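Local coordinates for Serine/threonine-protein kinase Tel1 (Chaetomium thermophilum, PDB 6SKY) that probably phosphorylates serine or threonine followed by glutamine, using ATP, to switch on checkpoint signalling when DNA is damaged, at residues D1483-L1488 / L1585-G1590; L1566-R1571 / P1579-A1584. All blocks are in the same frame, centred on the assembly; numbering follows the deposited sequence.

Contact 1 (D1483-L1488 / L1585-G1590); sequences DLRVFL and LSMLCG
Met1587 lays its terminal methyl against CG2 of Val1486 and the first methylenes of Arg1485. Its CG stands anti to the backbone N (chi1 180°) and the chain stays extended from there, which carries the methyl across the gap between the two segments, whose nearest CA atoms, those of Val1486 and Met1587, are 8.2 Å apart. The methyl does most of the touching: CE of Met1587 lies 3.7 Å from CG2 of Val1486 and 3.9 Å from CG of Arg1485. Val1486 uses a single branch, CG2, which is held beside its own backbone N. That branch also meets CG of Met1587 at 3.9 Å, and the two side chains run past one another in opposite directions rather than meeting end to end.

Arg1485 takes part through its aliphatic root, whose CB is 4.0 Å from CE of Met1587. The chain starts toward the methionine and then bends at chi2 and chi3 (60° and 74°), leading the guanidinium away to where NH2 is hydrogen-bonded to the carbonyl oxygen of Ala1544. The interface is therefore apolar, with no hydrogen bond across it, and small: 126 Å² is buried in all, at the surface of the protein.

Met1587 also rests on Ile1546, and Arg1485 on His1512 of helix 1502-1521. The contact thus ties the C-terminal end of helix 1470-1487 to that of helix 1578-1588 within the alpha solenoid, beside helix 1502-1521 and the loop residues Ala1544 and Ile1546.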
loop_
_atom_site.group_PDB
_atom_site.type_symbol
_atom_site.label_atom_id
_atom_site.label_comp_id
_atom_site.label_asym_id
_atom_site.label_seq_id
_atom_site.Cartn_x
_atom_site.Cartn_y
_atom_site.Cartn_z
ATOM N N ASP A 1483 -45.358 41.431 -33.781
ATOM C CA ASP A 1483 -45.499 41.542 -35.229
ATOM C C ASP A 1483 -45.746 42.977 -35.668
ATOM O O ASP A 1483 -45.327 43.364 -36.763
ATOM C CB ASP A 1483 -46.618 40.634 -35.728
ATOM C CG ASP A 1483 -46.146 39.218 -35.986
ATOM O OD1 ASP A 1483 -44.979 38.917 -35.670
ATOM O OD2 ASP A 1483 -46.938 38.408 -36.513
ATOM N N LEU A 1484 -46.406 43.785 -34.840
ATOM C CA LEU A 1484 -46.564 45.196 -35.173
ATOM C C LEU A 1484 -45.229 45.922 -35.108
ATOM O O LEU A 1484 -44.858 46.640 -36.041
ATOM C CB LEU A 1484 -47.578 45.852 -34.242
ATOM C CG LEU A 1484 -49.029 45.523 -34.568
ATOM C CD1 LEU A 1484 -49.961 46.197 -33.585
ATOM C CD2 LEU A 1484 -49.349 45.930 -35.992
ATOM N N ARG A 1485 -44.488 45.743 -34.011
ATOM C CA ARG A 1485 -43.187 46.385 -33.885
ATOM C C ARG A 1485 -42.263 46.005 -35.031
ATOM O O ARG A 1485 -41.437 46.818 -35.454
ATOM C CB ARG A 1485 -42.549 46.025 -32.547
ATOM C CG ARG A 1485 -41.224 46.712 -32.300
ATOM C CD ARG A 1485 -41.384 48.221 -32.309
ATOM N NE ARG A 1485 -42.044 48.707 -31.104
ATOM C CZ ARG A 1485 -42.481 49.950 -30.946
ATOM N NH1 ARG A 1485 -42.338 50.832 -31.923
ATOM N NH2 ARG A 1485 -43.068 50.311 -29.814
ATOM N N VAL A 1486 -42.386 44.784 -35.551
ATOM C CA VAL A 1486 -41.625 44.435 -36.747
ATOM C C VAL A 1486 -42.212 45.127 -37.971
ATOM O O VAL A 1486 -41.480 45.561 -38.866
ATOM C CB VAL A 1486 -41.571 42.908 -36.929
ATOM C CG1 VAL A 1486 -40.915 42.549 -38.246
ATOM C CG2 VAL A 1486 -40.816 42.271 -35.787
ATOM N N PHE A 1487 -43.538 45.258 -38.022
ATOM C CA PHE A 1487 -44.193 45.856 -39.180
ATOM C C PHE A 1487 -43.933 47.353 -39.275
ATOM O O PHE A 1487 -43.925 47.911 -40.377
ATOM C CB PHE A 1487 -45.695 45.578 -39.117
ATOM C CG PHE A 1487 -46.490 46.240 -40.205
ATOM C CD1 PHE A 1487 -46.309 45.889 -41.527
ATOM C CD2 PHE A 1487 -47.442 47.194 -39.896
ATOM C CE1 PHE A 1487 -47.048 46.490 -42.520
ATOM C CE2 PHE A 1487 -48.184 47.799 -40.888
ATOM C CZ PHE A 1487 -47.987 47.446 -42.200
ATOM N N LEU A 1488 -43.721 48.015 -38.146
ATOM C CA LEU A 1488 -43.478 49.446 -38.139
ATOM C C LEU A 1488 -42.012 49.757 -38.395
ATOM O O LEU A 1488 -41.273 48.927 -38.920
ATOM C CB LEU A 1488 -43.919 50.045 -36.808
ATOM C CG LEU A 1488 -45.375 49.778 -36.443
ATOM C CD1 LEU A 1488 -45.732 50.443 -35.136
ATOM C CD2 LEU A 1488 -46.276 50.260 -37.551
ATOM N N LEU A 1585 -39.716 34.670 -29.152
ATOM C CA LEU A 1585 -38.311 34.291 -29.154
ATOM C C LEU A 1585 -37.697 34.395 -30.539
ATOM O O LEU A 1585 -36.523 34.748 -30.662
ATOM C CB LEU A 1585 -38.153 32.878 -28.613
ATOM C CG LEU A 1585 -37.567 32.757 -27.211
ATOM C CD1 LEU A 1585 -38.192 33.762 -26.284
ATOM C CD2 LEU A 1585 -37.795 31.358 -26.702
ATOM N N SER A 1586 -38.455 34.098 -31.590
ATOM C CA SER A 1586 -37.914 34.266 -32.928
ATOM C C SER A 1586 -37.770 35.731 -33.300
ATOM O O SER A 1586 -36.967 36.057 -34.176
ATOM C CB SER A 1586 -38.787 33.556 -33.953
ATOM O OG SER A 1586 -38.257 33.730 -35.252
ATOM N N MET A 1587 -38.529 36.620 -32.663
ATOM C CA MET A 1587 -38.288 38.040 -32.888
ATOM C C MET A 1587 -37.066 38.526 -32.121
ATOM O O MET A 1587 -36.191 39.185 -32.690
ATOM C CB MET A 1587 -39.506 38.867 -32.493
ATOM C CG MET A 1587 -39.291 40.346 -32.710
ATOM S SD MET A 1587 -40.383 41.370 -31.725
ATOM C CE MET A 1587 -39.926 42.989 -32.320
ATOM N N LEU A 1588 -36.992 38.217 -30.826
ATOM C CA LEU A 1588 -35.893 38.710 -30.002
ATOM C C LEU A 1588 -34.576 38.055 -30.391
ATOM O O LEU A 1588 -33.596 38.737 -30.704
ATOM C CB LEU A 1588 -36.188 38.457 -28.526
ATOM C CG LEU A 1588 -37.410 39.134 -27.922
ATOM C CD1 LEU A 1588 -37.630 38.633 -26.513
ATOM C CD2 LEU A 1588 -37.235 40.634 -27.938
ATOM N N CYS A 1589 -34.539 36.730 -30.378
ATOM C CA CYS A 1589 -33.307 35.974 -30.537
ATOM C C CYS A 1589 -32.914 35.757 -31.988
ATOM O O CYS A 1589 -31.927 35.062 -32.242
ATOM C CB CYS A 1589 -33.452 34.624 -29.843
ATOM S SG CYS A 1589 -34.288 34.734 -28.254
ATOM N N GLY A 1590 -33.659 36.313 -32.942
ATOM C CA GLY A 1590 -33.292 36.142 -34.337
ATOM C C GLY A 1590 -32.031 36.900 -34.695
ATOM O O GLY A 1590 -31.166 36.383 -35.406
#

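Contact 2 (L1566-R1571 / P1579-A1584); sequences LKDWGR and PARDVA
Arg1581 stacks its guanidinium flat on the indole of Trp1569. The planes are 15° apart and the centres 3.9 Å, and the centre of the guanidinium sits almost directly above the pyrrole part of the ring system: CZ of Arg1581 is 3.9 Å from the centroid of the five-membered ring of Trp1569 and only 6° off its normal, a cation-pi interaction over the face. NE of Arg1581 lies over the middle of the indole, 3.6 Å from CD2 of Trp1569, while NH2 lies above NE1 of Trp1569.

A CH-pi contact extends the overlap onto the benzene half. CD of Arg1581 packs 3.6 Å from CE3 of Trp1569, above the same face as the guanidinium. The extended start of the arginine chain, with CG anti to the backbone N, carries CD over the ring, and the turn at chi3 (51°) then folds NE and the guanidinium across the same face, the two side chains crossing at about a right angle.

The electrostatic part is looser. OD2 of Asp1568 lies at the edge of the guanidinium, 4.2 Å from NH1 of Arg1581, too far for a salt bridge, although the opposite charges probably still attract. The carboxylate is engaged elsewhere: OD1 accepts a hydrogen bond from the backbone N of Leu1575, and OD2 a weak one from that of Leu1576. Asp1568 thereby fastens the connection between the two helices while keeping a negative charge near the stack.

The indole also touches Val1615, Lys1618 and Ser1619 of helix 1606-1619, and Arg1581 touches Ile1565, one turn before Trp1569. Helices 1557-1569 and 1578-1588 form an antiparallel helical hairpin of the alpha solenoid; the first lies on helix 1606-1619, while Ala1580 and Ala1584 of the second touch helix 1470-1487.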
loop_
_atom_site.group_PDB
_atom_site.type_symbol
_atom_site.label_atom_id
_atom_site.label_comp_id
_atom_site.label_asym_id
_atom_site.label_seq_id
_atom_site.Cartn_x
_atom_site.Cartn_y
_atom_site.Cartn_z
ATOM N N LEU A 1566 -38.607 33.699 -20.256
ATOM C CA LEU A 1566 -37.898 32.534 -19.743
ATOM C C LEU A 1566 -38.413 32.140 -18.366
ATOM O O LEU A 1566 -38.691 30.965 -18.112
ATOM C CB LEU A 1566 -36.397 32.807 -19.697
ATOM C CG LEU A 1566 -35.685 33.039 -21.026
ATOM C CD1 LEU A 1566 -34.222 33.265 -20.773
ATOM C CD2 LEU A 1566 -35.893 31.876 -21.962
ATOM N N LYS A 1567 -38.548 33.110 -17.463
ATOM C CA LYS A 1567 -39.063 32.823 -16.131
ATOM C C LYS A 1567 -40.469 32.243 -16.182
ATOM O O LYS A 1567 -40.818 31.391 -15.361
ATOM C CB LYS A 1567 -39.029 34.100 -15.298
ATOM C CG LYS A 1567 -39.652 34.002 -13.929
ATOM C CD LYS A 1567 -39.478 35.319 -13.190
ATOM C CE LYS A 1567 -40.094 35.270 -11.802
ATOM N NZ LYS A 1567 -39.825 36.515 -11.029
ATOM N N ASP A 1568 -41.283 32.683 -17.143
ATOM C CA ASP A 1568 -42.631 32.154 -17.294
ATOM C C ASP A 1568 -42.622 30.754 -17.884
ATOM O O ASP A 1568 -43.492 29.941 -17.563
ATOM C CB ASP A 1568 -43.446 33.096 -18.175
ATOM C CG ASP A 1568 -44.784 32.522 -18.563
ATOM O OD1 ASP A 1568 -45.724 32.606 -17.747
ATOM O OD2 ASP A 1568 -44.898 31.990 -19.684
ATOM N N TRP A 1569 -41.655 30.463 -18.751
ATOM C CA TRP A 1569 -41.565 29.148 -19.373
ATOM C C TRP A 1569 -41.411 28.058 -18.325
ATOM O O TRP A 1569 -42.103 27.037 -18.367
ATOM C CB TRP A 1569 -40.395 29.138 -20.346
ATOM C CG TRP A 1569 -40.362 28.014 -21.293
ATOM C CD1 TRP A 1569 -41.001 26.827 -21.183
ATOM C CD2 TRP A 1569 -39.641 27.973 -22.520
ATOM N NE1 TRP A 1569 -40.724 26.039 -22.269
ATOM C CE2 TRP A 1569 -39.891 26.728 -23.107
ATOM C CE3 TRP A 1569 -38.812 28.878 -23.181
ATOM C CZ2 TRP A 1569 -39.339 26.360 -24.320
ATOM C CZ3 TRP A 1569 -38.269 28.512 -24.380
ATOM C CH2 TRP A 1569 -38.531 27.265 -24.941
ATOM N N GLY A 1570 -40.506 28.256 -17.374
ATOM C CA GLY A 1570 -40.355 27.292 -16.308
ATOM C C GLY A 1570 -41.280 27.599 -15.153
ATOM O O GLY A 1570 -40.944 28.397 -14.275
ATOM N N ARG A 1571 -42.437 26.948 -15.141
ATOM C CA ARG A 1571 -43.489 27.168 -14.154
ATOM C C ARG A 1571 -44.513 26.056 -14.325
ATOM O O ARG A 1571 -44.391 25.204 -15.211
ATOM C CB ARG A 1571 -44.148 28.538 -14.314
ATOM C CG ARG A 1571 -43.630 29.602 -13.376
ATOM C CD ARG A 1571 -44.279 30.932 -13.679
ATOM N NE ARG A 1571 -43.505 32.053 -13.161
ATOM C CZ ARG A 1571 -43.817 33.327 -13.365
ATOM N NH1 ARG A 1571 -44.888 33.643 -14.077
ATOM N NH2 ARG A 1571 -43.057 34.287 -12.859
ATOM N N PRO A 1579 -46.871 28.571 -29.258
ATOM C CA PRO A 1579 -46.774 29.434 -30.449
ATOM C C PRO A 1579 -46.425 30.879 -30.137
ATOM O O PRO A 1579 -45.577 31.463 -30.821
ATOM C CB PRO A 1579 -48.166 29.314 -31.077
ATOM C CG PRO A 1579 -48.707 28.050 -30.558
ATOM C CD PRO A 1579 -48.187 27.918 -29.177
ATOM N N ALA A 1580 -47.060 31.478 -29.129
ATOM C CA ALA A 1580 -46.767 32.868 -28.794
ATOM C C ALA A 1580 -45.339 33.024 -28.303
ATOM O O ALA A 1580 -44.636 33.969 -28.687
ATOM C CB ALA A 1580 -47.744 33.367 -27.737
ATOM N N ARG A 1581 -44.896 32.107 -27.448
ATOM C CA ARG A 1581 -43.525 32.140 -26.970
ATOM C C ARG A 1581 -42.538 31.948 -28.112
ATOM O O ARG A 1581 -41.489 32.597 -28.146
ATOM C CB ARG A 1581 -43.337 31.072 -25.901
ATOM C CG ARG A 1581 -41.977 31.042 -25.295
ATOM C CD ARG A 1581 -41.988 30.201 -24.056
ATOM N NE ARG A 1581 -42.594 28.898 -24.289
ATOM C CZ ARG A 1581 -43.633 28.434 -23.611
ATOM N NH1 ARG A 1581 -44.178 29.165 -22.651
ATOM N NH2 ARG A 1581 -44.119 27.234 -23.884
ATOM N N ASP A 1582 -42.864 31.073 -29.067
ATOM C CA ASP A 1582 -41.989 30.872 -30.216
ATOM C C ASP A 1582 -41.911 32.120 -31.079
ATOM O O ASP A 1582 -40.837 32.467 -31.575
ATOM C CB ASP A 1582 -42.463 29.683 -31.047
ATOM C CG ASP A 1582 -42.102 28.343 -30.422
ATOM O OD1 ASP A 1582 -41.424 28.333 -29.376
ATOM O OD2 ASP A 1582 -42.498 27.296 -30.975
ATOM N N VAL A 1583 -43.032 32.817 -31.261
ATOM C CA VAL A 1583 -43.022 34.065 -32.026
ATOM C C VAL A 1583 -42.144 35.103 -31.340
ATOM O O VAL A 1583 -41.292 35.743 -31.969
ATOM C CB VAL A 1583 -44.456 34.587 -32.218
ATOM C CG1 VAL A 1583 -44.432 36.004 -32.757
ATOM C CG2 VAL A 1583 -45.226 33.677 -33.147
ATOM N N ALA A 1584 -42.345 35.285 -30.034
ATOM C CA ALA A 1584 -41.556 36.263 -29.296
ATOM C C ALA A 1584 -40.071 35.938 -29.355
ATOM O O ALA A 1584 -39.243 36.826 -29.584
ATOM C CB ALA A 1584 -42.023 36.325 -27.848
#

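In the fold
Contacts 1 and 2 share helix 1578-1588, whose earlier part serves contact 2 and whose end serves contact 1; their centres are about 14 Å apart. In sequence, 1483-1488 comes first, followed by both segments of contact 2 and then 1585-1590, so contact 2 is local, between consecutive helices, whereas contact 1 bridges nearly a hundred residues. They also touch directly: CD2 of Leu1585 packs 3.7 Å from CZ3 of Trp1569. Together they pack helix 1578-1588 against both helix 1470-1487 and helix 1557-1569, combining a sequence-distant and a neighbouring helix within the alpha solenoid, away from the ATP and magnesium sites of the kinase domain.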